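Local atomic coordinates of peptidoglycan D,D-transpeptidase FtsI (Yersinia pestis, PDB entry 6SYN), a protein that probably cross-links peptidoglycan in the periplasm as a class B penicillin-binding protein, using a D,D-transpeptidase site that here holds a ring-opened penicillin. Residues Lys255-Met260 and Asp323-Phe328; His284-Val289 and Ser305-Ser310; Gly441-Val446 and Arg455-Thr460. All coordinates share one frame; numbering follows the deposited sequence.

Along the chain, helix 255-264 comes first, and interaction 1 brings helix 319-327 back against it, closing a loop of 62 residues. Interaction 2 lies wholly within that loop: the start of helix 306-314, which directly precedes helix 319-327, comes back to strand 284-286 and the turn after it, closing a smaller loop. The two contacts also touch, as K255 NZ probably hydrogen-bonds N306 OD1. Interaction 3 follows later in series, crossing neither, and pairs the edge strand 437-446 with strand 455-464 in the five-stranded sheet. Interactions 1 and 2 thus knit the helical part of the transpeptidase domain, while interactions 2 and 3 both reach CB9.

Interaction 1. Residues Lys255-Met260 and Asp323-Phe328; sequences KPMVVM and DTYSRF
M257 reaches from helix 255-264 to Y325 of helix 319-327 and to F328, in a buried helix-helix packing of the penicillin-binding transpeptidase fold. K255, the lysine of what fits the SxxK motif of this family, lies near the N-terminal end of helix 255-264. The short segments approach to 10.0 Å between axes, with their directions 122° apart.

Most of the contact is sulfur and methyl packing on aromatic rings. The M257 chain runs straight to SD and then turns (chi3 -79°), which lays CE over a face of the Y325 ring, 3.8 Å from Y325 CD1. Further back, M257 CG sits over a face of F328, 4.0 Å above the ring plane and displaced toward its rim. M257 SD approaches the same ring obliquely, 3.6 Å from F328 CG, so M257 makes Met-aromatic contacts with both rings. M260 adds a second thioether: its extended chain crosses F328 at about a right angle, with SD 3.7 Å from F328 CZ.

The T324 methyl CG2 meets M257 CB at 4.0 Å. V376 of helix 370-381 also packs on M257, while T379 and I380 touch F328.

The polar groups find partners beyond this pair of segments. T324 OG1 hydrogen-bonds T261 OG1. K255 takes no part in the packing; its NZ hydrogen-bonds S304 OG and N306 OD1. The Y325 hydroxyl binds F360 O, and V258 CG2 meets this ring at its edge, 3.4 Å from Y325 OH.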
loop_
_atom_site.group_PDB
_atom_site.type_symbol
_atom_site.label_atom_id
_atom_site.label_comp_id
_atom_site.label_asym_id
_atom_site.label_seq_id
_atom_site.Cartn_x
_atom_site.Cartn_y
_atom_site.Cartn_z
ATOM N N LYS A 255 14.732 12.846 1.233
ATOM C CA LYS A 255 15.568 14.045 0.936
ATOM C C LYS A 255 14.808 15.345 1.185
ATOM O O LYS A 255 15.420 16.316 1.624
ATOM C CB LYS A 255 16.104 13.999 -0.497
ATOM C CG LYS A 255 17.219 12.989 -0.715
ATOM C CD LYS A 255 17.799 13.002 -2.111
ATOM C CE LYS A 255 18.937 12.017 -2.272
ATOM N NZ LYS A 255 19.203 11.721 -3.698
ATOM N N PRO A 256 13.492 15.448 0.888
ATOM C CA PRO A 256 12.738 16.657 1.224
ATOM C C PRO A 256 12.786 17.024 2.717
ATOM O O PRO A 256 12.722 18.202 3.008
ATOM C CB PRO A 256 11.313 16.331 0.757
ATOM C CG PRO A 256 11.535 15.351 -0.371
ATOM C CD PRO A 256 12.684 14.492 0.118
ATOM N N MET A 257 12.918 16.040 3.614
ATOM C CA MET A 257 13.055 16.285 5.076
ATOM C C MET A 257 14.496 16.693 5.413
ATOM O O MET A 257 14.673 17.441 6.389
ATOM C CB MET A 257 12.657 15.056 5.896
ATOM C CG MET A 257 11.222 14.634 5.677
ATOM S SD MET A 257 10.761 13.235 6.722
ATOM C CE MET A 257 11.480 11.869 5.813
ATOM N N VAL A 258 15.487 16.245 4.643
ATOM C CA VAL A 258 16.906 16.663 4.857
ATOM C C VAL A 258 17.020 18.157 4.539
ATOM O O VAL A 258 17.633 18.895 5.338
ATOM C CB VAL A 258 17.909 15.850 4.020
ATOM C CG1 VAL A 258 19.334 16.330 4.261
ATOM C CG2 VAL A 258 17.795 14.354 4.273
ATOM N N VAL A 259 16.448 18.573 3.407
ATOM C CA VAL A 259 16.437 19.989 2.939
ATOM C C VAL A 259 15.731 20.841 3.999
ATOM O O VAL A 259 16.249 21.920 4.315
ATOM C CB VAL A 259 15.782 20.117 1.550
ATOM C CG1 VAL A 259 15.507 21.563 1.171
ATOM C CG2 VAL A 259 16.631 19.443 0.486
ATOM N N MET A 260 14.616 20.357 4.545
ATOM C CA MET A 260 13.826 21.076 5.580
ATOM C C MET A 260 14.698 21.311 6.821
ATOM O O MET A 260 14.791 22.468 7.267
ATOM C CB MET A 260 12.563 20.292 5.959
ATOM C CG MET A 260 11.460 20.402 4.915
ATOM S SD MET A 260 10.125 19.199 5.138
ATOM C CE MET A 260 9.142 19.531 3.679
ATOM N N ASP A 323 15.559 13.458 14.620
ATOM C CA ASP A 323 14.414 14.223 15.182
ATOM C C ASP A 323 13.370 14.506 14.089
ATOM O O ASP A 323 12.175 14.317 14.363
ATOM C CB ASP A 323 14.865 15.524 15.849
ATOM C CG ASP A 323 13.861 16.007 16.877
ATOM O OD1 ASP A 323 13.739 15.334 17.928
ATOM O OD2 ASP A 323 13.183 17.025 16.606
ATOM N N THR A 324 13.783 14.944 12.898
ATOM C CA THR A 324 12.848 15.349 11.816
ATOM C C THR A 324 12.098 14.124 11.273
ATOM O O THR A 324 10.879 14.245 11.063
ATOM C CB THR A 324 13.554 16.123 10.698
ATOM O OG1 THR A 324 14.138 17.299 11.261
ATOM C CG2 THR A 324 12.600 16.508 9.587
ATOM N N TYR A 325 12.775 12.997 11.037
ATOM C CA TYR A 325 12.126 11.771 10.504
ATOM C C TYR A 325 11.112 11.264 11.535
ATOM O O TYR A 325 10.009 10.844 11.120
ATOM C CB TYR A 325 13.141 10.674 10.180
ATOM C CG TYR A 325 14.098 10.944 9.047
ATOM C CD1 TYR A 325 14.237 12.194 8.469
ATOM C CD2 TYR A 325 14.923 9.935 8.590
ATOM C CE1 TYR A 325 15.149 12.423 7.449
ATOM C CE2 TYR A 325 15.838 10.142 7.573
ATOM C CZ TYR A 325 15.956 11.392 7.001
ATOM O OH TYR A 325 16.866 11.586 6.006
ATOM N N SER A 326 11.489 11.297 12.822
ATOM C CA SER A 326 10.606 11.019 13.989
ATOM C C SER A 326 9.410 11.971 13.966
ATOM O O SER A 326 8.276 11.485 13.992
ATOM C CB SER A 326 11.345 11.135 15.302
ATOM O OG SER A 326 12.056 9.944 15.600
ATOM N N ARG A 327 9.671 13.280 13.922
ATOM C CA ARG A 327 8.630 14.343 13.868
ATOM C C ARG A 327 7.635 14.036 12.738
ATOM O O ARG A 327 6.432 14.285 12.941
ATOM C CB ARG A 327 9.259 15.729 13.680
ATOM C CG ARG A 327 9.741 16.376 14.970
ATOM C CD ARG A 327 10.320 17.766 14.762
ATOM N NE ARG A 327 9.442 18.810 15.280
ATOM C CZ ARG A 327 9.261 19.090 16.574
ATOM N NH1 ARG A 327 8.428 20.055 16.931
ATOM N NH2 ARG A 327 9.899 18.402 17.509
ATOM N N PHE A 328 8.113 13.505 11.606
ATOM C CA PHE A 328 7.287 13.184 10.410
ATOM C C PHE A 328 6.636 11.804 10.559
ATOM O O PHE A 328 5.752 11.477 9.742
ATOM C CB PHE A 328 8.111 13.313 9.126
ATOM C CG PHE A 328 8.036 14.682 8.499
ATOM C CD1 PHE A 328 8.938 15.677 8.843
ATOM C CD2 PHE A 328 7.034 14.990 7.592
ATOM C CE1 PHE A 328 8.854 16.939 8.269
ATOM C CE2 PHE A 328 6.952 16.252 7.019
ATOM C CZ PHE A 328 7.865 17.224 7.357
#

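Interaction 2. Residues His284-Val289 and Ser305-Ser310; sequences HQIKDV and SNVGVS. With CB9 ((2R,4S)-2-[(1R)-1-{[(2S)-2-carboxy-2-phenylacetyl]amino}-2-oxoethyl]-5,5-dimethyl-1,3-thiazolidine-4-carboxylic acid), chain D.
D288 and S305 meet through complementary torsions: CG of D288 is anti to its carbonyl carbon (chi1 -77°), while OG of S305 is anti to its backbone N (chi1 -176°), and together these bring carboxylate and hydroxyl to the first turn of helix 306-314. S305 OG donates to D288 OD2 over 2.6 Å, on the syn side and a little out of the carboxylate plane. The same hydroxyl accepts from G308 N at 2.9 Å, so S305 is the N-cap and its side chain is gripped from two directions. The other carboxylate oxygen takes two backbone donors. V307 N to D288 OD1 is nearly straight (3.0 Å, 164°), whereas the bond from N306 N to OD1 is bent and weak. A negative charge among the first N-H groups of a helix is probably favoured by the helix dipole.

S305 and N306 belong to the SxN motif of the transpeptidase active site, which begins at S304, and the bonds from D288 probably help to hold the backbone from which N306 reaches the ligand. N306 ND2 donates to the amide oxygen OAF of CB9 at 2.8 Å. It also donates to a water 2.8 Å away, which in turn gives a hydrogen to K287 O at 3.0 Å and so joins the turn to the asparagine. N306 OD1 is held by K255 NZ, consistent with the amide being oriented with ND2 toward OAF and the water.

Beside this polar network, the CB of I286 is directed toward the helix, and CG2 lies 3.9 Å from V307 CG2 and near S310 OG, which donates to V307 O and is hydrogen-bonded to Y279 OH. V289 CG2 touches the phenyl ring of CB9.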
loop_
_atom_site.group_PDB
_atom_site.type_symbol
_atom_site.label_atom_id
_atom_site.label_comp_id
_atom_site.label_asym_id
_atom_site.label_seq_id
_atom_site.Cartn_x
_atom_site.Cartn_y
_atom_site.Cartn_z
ATOM N N HIS A 284 34.745 5.670 2.193
ATOM C CA HIS A 284 33.682 5.295 1.217
ATOM C C HIS A 284 33.374 6.508 0.323
ATOM O O HIS A 284 33.234 7.625 0.870
ATOM C CB HIS A 284 32.414 4.801 1.935
ATOM C CG HIS A 284 32.595 3.564 2.756
ATOM N ND1 HIS A 284 32.438 3.562 4.133
ATOM C CD2 HIS A 284 32.903 2.294 2.408
ATOM C CE1 HIS A 284 32.646 2.349 4.595
ATOM N NE2 HIS A 284 32.936 1.552 3.557
ATOM N N GLN A 285 33.277 6.307 -0.995
ATOM C CA GLN A 285 32.991 7.383 -1.984
ATOM C C GLN A 285 31.480 7.647 -2.038
ATOM O O GLN A 285 30.735 6.716 -2.381
ATOM C CB GLN A 285 33.507 7.010 -3.380
ATOM C CG GLN A 285 33.671 8.212 -4.306
ATOM C CD GLN A 285 34.068 7.859 -5.720
ATOM O OE1 GLN A 285 34.500 8.716 -6.487
ATOM N NE2 GLN A 285 33.914 6.596 -6.086
ATOM N N ILE A 286 31.048 8.867 -1.707
ATOM C CA ILE A 286 29.690 9.380 -2.055
ATOM C C ILE A 286 29.812 10.014 -3.441
ATOM O O ILE A 286 30.493 11.049 -3.548
ATOM C CB ILE A 286 29.140 10.395 -1.030
ATOM C CG1 ILE A 286 29.431 10.014 0.426
ATOM C CG2 ILE A 286 27.652 10.618 -1.263
ATOM C CD1 ILE A 286 28.703 8.789 0.905
ATOM N N LYS A 287 29.221 9.399 -4.468
ATOM C CA LYS A 287 29.123 10.011 -5.819
ATOM C C LYS A 287 27.666 9.980 -6.282
ATOM O O LYS A 287 26.878 9.144 -5.781
ATOM C CB LYS A 287 30.078 9.343 -6.816
ATOM C CG LYS A 287 29.783 7.891 -7.171
ATOM C CD LYS A 287 30.296 7.516 -8.548
ATOM C CE LYS A 287 30.088 6.057 -8.897
ATOM N NZ LYS A 287 30.483 5.776 -10.298
ATOM N N ASP A 288 27.336 10.890 -7.194
ATOM C CA ASP A 288 25.981 11.051 -7.770
ATOM C C ASP A 288 25.916 10.287 -9.094
ATOM O O ASP A 288 26.972 10.100 -9.737
ATOM C CB ASP A 288 25.642 12.533 -7.933
ATOM C CG ASP A 288 25.255 13.218 -6.635
ATOM O OD1 ASP A 288 24.935 12.508 -5.669
ATOM O OD2 ASP A 288 25.271 14.460 -6.606
ATOM N N VAL A 289 24.713 9.849 -9.462
ATOM C CA VAL A 289 24.405 9.198 -10.770
ATOM C C VAL A 289 24.543 10.257 -11.870
ATOM O O VAL A 289 25.408 10.092 -12.758
ATOM C CB VAL A 289 23.007 8.554 -10.730
ATOM C CG1 VAL A 289 22.424 8.299 -12.112
ATOM C CG2 VAL A 289 23.042 7.273 -9.918
ATOM N N SER A 305 20.560 14.561 -5.685
ATOM C CA SER A 305 22.002 14.584 -5.323
ATOM C C SER A 305 22.215 13.876 -3.979
ATOM O O SER A 305 21.710 14.373 -2.957
ATOM C CB SER A 305 22.537 15.994 -5.298
ATOM O OG SER A 305 23.933 16.005 -5.031
ATOM N N ASN A 306 22.944 12.758 -3.992
ATOM C CA ASN A 306 23.376 12.027 -2.771
ATOM C C ASN A 306 24.463 12.848 -2.066
ATOM O O ASN A 306 24.385 12.975 -0.834
ATOM C CB ASN A 306 23.879 10.612 -3.077
ATOM C CG ASN A 306 22.779 9.628 -3.423
ATOM O OD1 ASN A 306 21.594 9.944 -3.368
ATOM N ND2 ASN A 306 23.166 8.416 -3.775
ATOM N N VAL A 307 25.432 13.378 -2.821
ATOM C CA VAL A 307 26.532 14.235 -2.278
ATOM C C VAL A 307 25.890 15.452 -1.602
ATOM O O VAL A 307 26.261 15.750 -0.442
ATOM C CB VAL A 307 27.533 14.666 -3.369
ATOM C CG1 VAL A 307 28.396 15.833 -2.913
ATOM C CG2 VAL A 307 28.409 13.512 -3.834
ATOM N N GLY A 308 24.976 16.115 -2.324
ATOM C CA GLY A 308 24.198 17.286 -1.876
ATOM C C GLY A 308 23.623 17.088 -0.486
ATOM O O GLY A 308 23.955 17.900 0.396
ATOM N N VAL A 309 22.823 16.032 -0.291
ATOM C CA VAL A 309 22.113 15.740 0.995
ATOM C C VAL A 309 23.111 15.214 2.036
ATOM O O VAL A 309 22.886 15.477 3.236
ATOM C CB VAL A 309 20.921 14.769 0.826
ATOM C CG1 VAL A 309 19.798 15.395 0.015
ATOM C CG2 VAL A 309 21.324 13.424 0.240
ATOM N N SER A 310 24.150 14.484 1.619
ATOM C CA SER A 310 25.209 13.971 2.527
ATOM C C SER A 310 25.936 15.162 3.159
ATOM O O SER A 310 26.241 15.110 4.365
ATOM C CB SER A 310 26.182 13.058 1.823
ATOM O OG SER A 310 27.182 13.813 1.152
HETATM C C CB9 D . 17.913 7.707 -4.147
HETATM N N CB9 D . 19.704 6.394 -5.318
HETATM O O CB9 D . 17.097 6.818 -4.207
HETATM C CA CB9 D . 19.247 7.717 -4.885
HETATM C CB CB9 D . 19.216 8.776 -6.025
HETATM C CAA CB9 D . 18.592 8.989 -9.606
HETATM C CAB CB9 D . 18.842 6.547 -9.165
HETATM O OAD CB9 D . 15.712 7.529 -8.995
HETATM O OAE CB9 D . 23.154 3.212 -4.844
HETATM O OAF CB9 D . 21.264 6.306 -3.712
HETATM O OAG CB9 D . 15.558 9.265 -7.707
HETATM O OAH CB9 D . 21.355 3.442 -3.732
HETATM C CAJ CB9 D . 20.635 3.246 -9.437
HETATM C CAK CB9 D . 21.586 4.234 -9.327
HETATM C CAL CB9 D . 20.007 2.774 -8.309
HETATM C CAM CB9 D . 21.907 4.755 -8.083
HETATM C CAN CB9 D . 20.320 3.297 -7.060
HETATM N NAP CB9 D . 17.874 9.020 -6.573
HETATM S SAQ CB9 D . 20.176 8.252 -7.481
HETATM C CAR CB9 D . 16.130 8.279 -8.131
HETATM C CAS CB9 D . 22.089 3.733 -4.642
HETATM C CAT CB9 D . 20.836 5.909 -4.796
HETATM C CAU CB9 D . 21.255 4.319 -6.936
HETATM C CAX CB9 D . 17.501 7.956 -7.512
HETATM C CAY CB9 D . 21.674 4.881 -5.583
HETATM C CAZ CB9 D . 18.688 7.919 -8.532
HETATM O O HOH W 1 25.723 7.231 -3.751
#

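Interaction 3. Residues Gly441-Val446 and Arg455-Thr460; sequences GTAKKV and RYLAYT. With CB9 ((2R,4S)-2-[(1R)-1-{[(2S)-2-carboxy-2-phenylacetyl]amino}-2-oxoethyl]-5,5-dimethyl-1,3-thiazolidine-4-carboxylic acid), chain D.
T442 and Y456 point to the same face of an antiparallel strand pair, in which strand 437-446, carrying the KTG motif and forming one edge of the five-stranded transpeptidase sheet, runs beside strand 455-464. At T442, chi1 of -40° turns OG1 anti to the carbonyl carbon and CG2 anti to the backbone N, giving the two branches different work. OG1 donates to the carboxylate oxygen OAD of CB9 at 2.6 Å and is also bonded by G487 N. CG2 instead meets Y456 CB at 4.0 Å, the two side chains crossing obliquely, and touches the phenyl ring of CB9. The T442 backbone N holds CB9 O at 3.0 Å, consistent with the oxyanion hole of this family.

At Y456, CG anti to the carbonyl carbon (chi1 -49°) sets the ring beside the K444 chain, both pointing the same way. K444 CG comes 3.8 Å from Y456 CE1, meeting the ring obliquely; Y485 stacks on the same tyrosine, and Y456 CE1 lies near CB9 CAL, again an oblique approach.

On the other face A443, L457 and Y459 gather. A443 CB lies in the plane of the Y459 ring, at its edge, 3.9 Å from CE2, while the Y459 hydroxyl reaches E249 O.

Further along the strand, K445 CG passes L457 CG at 3.9 Å with the side chains crossing at about a right angle; beyond it the lysine bends, and its NZ binds N478 OD1.

The backbone ladder between the strands has G441-Y459 and A443-L457 as hydrogen-bonded pairs, with T442-A458 and K444-Y456 non-hydrogen-bonded. K445 N extends it to R455 O, and L457 N donates to A443 O at 2.9 Å.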
loop_
_atom_site.group_PDB
_atom_site.type_symbol
_atom_site.label_atom_id
_atom_site.label_comp_id
_atom_site.label_asym_id
_atom_site.label_seq_id
_atom_site.Cartn_x
_atom_site.Cartn_y
_atom_site.Cartn_z
ATOM N N GLY A 441 12.637 7.969 -6.073
ATOM C CA GLY A 441 13.584 7.159 -5.293
ATOM C C GLY A 441 13.829 5.830 -5.980
ATOM O O GLY A 441 12.879 5.288 -6.593
ATOM N N THR A 442 15.073 5.353 -5.924
ATOM C CA THR A 442 15.495 3.996 -6.349
ATOM C C THR A 442 16.359 3.434 -5.218
ATOM O O THR A 442 17.570 3.737 -5.196
ATOM C CB THR A 442 16.222 4.029 -7.702
ATOM O OG1 THR A 442 15.559 4.951 -8.569
ATOM C CG2 THR A 442 16.299 2.668 -8.361
ATOM N N ALA A 443 15.741 2.715 -4.277
ATOM C CA ALA A 443 16.419 2.106 -3.110
ATOM C C ALA A 443 17.030 0.771 -3.539
ATOM O O ALA A 443 16.326 -0.012 -4.206
ATOM C CB ALA A 443 15.459 1.931 -1.959
ATOM N N LYS A 444 18.304 0.552 -3.209
ATOM C CA LYS A 444 18.963 -0.774 -3.322
ATOM C C LYS A 444 18.353 -1.674 -2.246
ATOM O O LYS A 444 18.202 -1.202 -1.102
ATOM C CB LYS A 444 20.486 -0.653 -3.205
ATOM C CG LYS A 444 21.207 -0.470 -4.532
ATOM C CD LYS A 444 22.710 -0.617 -4.445
ATOM C CE LYS A 444 23.323 -1.139 -5.732
ATOM N NZ LYS A 444 24.539 -0.380 -6.113
ATOM N N LYS A 445 17.972 -2.897 -2.623
ATOM C CA LYS A 445 17.276 -3.863 -1.733
ATOM C C LYS A 445 18.311 -4.610 -0.891
ATOM O O LYS A 445 19.189 -5.264 -1.472
ATOM C CB LYS A 445 16.436 -4.849 -2.546
ATOM C CG LYS A 445 14.979 -4.458 -2.727
ATOM C CD LYS A 445 14.163 -5.529 -3.411
ATOM C CE LYS A 445 13.950 -6.766 -2.564
ATOM N NZ LYS A 445 12.582 -6.816 -1.994
ATOM N N VAL A 446 18.198 -4.520 0.432
ATOM C CA VAL A 446 19.116 -5.202 1.387
ATOM C C VAL A 446 18.610 -6.642 1.585
ATOM O O VAL A 446 17.379 -6.847 1.595
ATOM C CB VAL A 446 19.248 -4.397 2.696
ATOM C CG1 VAL A 446 18.020 -4.514 3.586
ATOM C CG2 VAL A 446 20.510 -4.765 3.462
ATOM N N ARG A 455 19.067 -5.306 -7.010
ATOM C CA ARG A 455 17.589 -5.405 -7.089
ATOM C C ARG A 455 17.066 -4.146 -6.386
ATOM O O ARG A 455 17.751 -3.672 -5.455
ATOM C CB ARG A 455 17.150 -6.742 -6.477
ATOM C CG ARG A 455 18.036 -7.909 -6.900
ATOM C CD ARG A 455 17.571 -9.289 -6.477
ATOM N NE ARG A 455 16.383 -9.730 -7.204
ATOM C CZ ARG A 455 16.288 -10.828 -7.955
ATOM N NH1 ARG A 455 17.318 -11.647 -8.104
ATOM N NH2 ARG A 455 15.143 -11.109 -8.554
ATOM N N TYR A 456 15.954 -3.566 -6.843
ATOM C CA TYR A 456 15.585 -2.168 -6.490
ATOM C C TYR A 456 14.106 -2.041 -6.110
ATOM O O TYR A 456 13.269 -2.828 -6.587
ATOM C CB TYR A 456 15.949 -1.229 -7.644
ATOM C CG TYR A 456 17.356 -1.402 -8.159
ATOM C CD1 TYR A 456 18.437 -0.864 -7.480
ATOM C CD2 TYR A 456 17.610 -2.123 -9.316
ATOM C CE1 TYR A 456 19.734 -1.025 -7.943
ATOM C CE2 TYR A 456 18.899 -2.296 -9.792
ATOM C CZ TYR A 456 19.966 -1.746 -9.103
ATOM O OH TYR A 456 21.240 -1.910 -9.567
ATOM N N LEU A 457 13.826 -1.071 -5.233
ATOM C CA LEU A 457 12.476 -0.523 -4.947
ATOM C C LEU A 457 12.293 0.768 -5.752
ATOM O O LEU A 457 12.885 1.791 -5.362
ATOM C CB LEU A 457 12.354 -0.224 -3.451
ATOM C CG LEU A 457 12.531 -1.415 -2.516
ATOM C CD1 LEU A 457 12.656 -0.941 -1.079
ATOM C CD2 LEU A 457 11.374 -2.389 -2.661
ATOM N N ALA A 458 11.510 0.715 -6.831
ATOM C CA ALA A 458 11.133 1.892 -7.647
ATOM C C ALA A 458 10.065 2.678 -6.882
ATOM O O ALA A 458 8.945 2.158 -6.714
ATOM C CB ALA A 458 10.664 1.472 -9.019
ATOM N N TYR A 459 10.436 3.876 -6.426
ATOM C CA TYR A 459 9.622 4.785 -5.583
ATOM C C TYR A 459 9.191 6.014 -6.382
ATOM O O TYR A 459 9.994 6.555 -7.159
ATOM C CB TYR A 459 10.444 5.314 -4.407
ATOM C CG TYR A 459 10.512 4.455 -3.172
ATOM C CD1 TYR A 459 9.444 4.381 -2.295
ATOM C CD2 TYR A 459 11.676 3.787 -2.832
ATOM C CE1 TYR A 459 9.515 3.641 -1.129
ATOM C CE2 TYR A 459 11.763 3.036 -1.671
ATOM C CZ TYR A 459 10.677 2.964 -0.816
ATOM O OH TYR A 459 10.750 2.230 0.331
ATOM N N THR A 460 7.964 6.473 -6.151
ATOM C CA THR A 460 7.532 7.870 -6.409
ATOM C C THR A 460 6.494 8.232 -5.347
ATOM O O THR A 460 5.462 7.545 -5.259
ATOM C CB THR A 460 7.067 8.061 -7.858
ATOM O OG1 THR A 460 8.236 8.069 -8.678
ATOM C CG2 THR A 460 6.300 9.346 -8.076
HETATM C C CB9 D . 17.913 7.707 -4.147
HETATM N N CB9 D . 19.704 6.394 -5.318
HETATM O O CB9 D . 17.097 6.818 -4.207
HETATM C CA CB9 D . 19.247 7.717 -4.885
HETATM C CB CB9 D . 19.216 8.776 -6.025
HETATM C CAA CB9 D . 18.592 8.989 -9.606
HETATM C CAB CB9 D . 18.842 6.547 -9.165
HETATM O OAD CB9 D . 15.712 7.529 -8.995
HETATM O OAE CB9 D . 23.154 3.212 -4.844
HETATM O OAF CB9 D . 21.264 6.306 -3.712
HETATM O OAG CB9 D . 15.558 9.265 -7.707
HETATM O OAH CB9 D . 21.355 3.442 -3.732
HETATM C CAJ CB9 D . 20.635 3.246 -9.437
HETATM C CAK CB9 D . 21.586 4.234 -9.327
HETATM C CAL CB9 D . 20.007 2.774 -8.309
HETATM C CAM CB9 D . 21.907 4.755 -8.083
HETATM C CAN CB9 D . 20.320 3.297 -7.060
HETATM N NAP CB9 D . 17.874 9.020 -6.573
HETATM S SAQ CB9 D . 20.176 8.252 -7.481
HETATM C CAR CB9 D . 16.130 8.279 -8.131
HETATM C CAS CB9 D . 22.089 3.733 -4.642
HETATM C CAT CB9 D . 20.836 5.909 -4.796
HETATM C CAU CB9 D . 21.255 4.319 -6.936
HETATM C CAX CB9 D . 17.501 7.956 -7.512
HETATM C CAY CB9 D . 21.674 4.881 -5.583
HETATM C CAZ CB9 D . 18.688 7.919 -8.532
#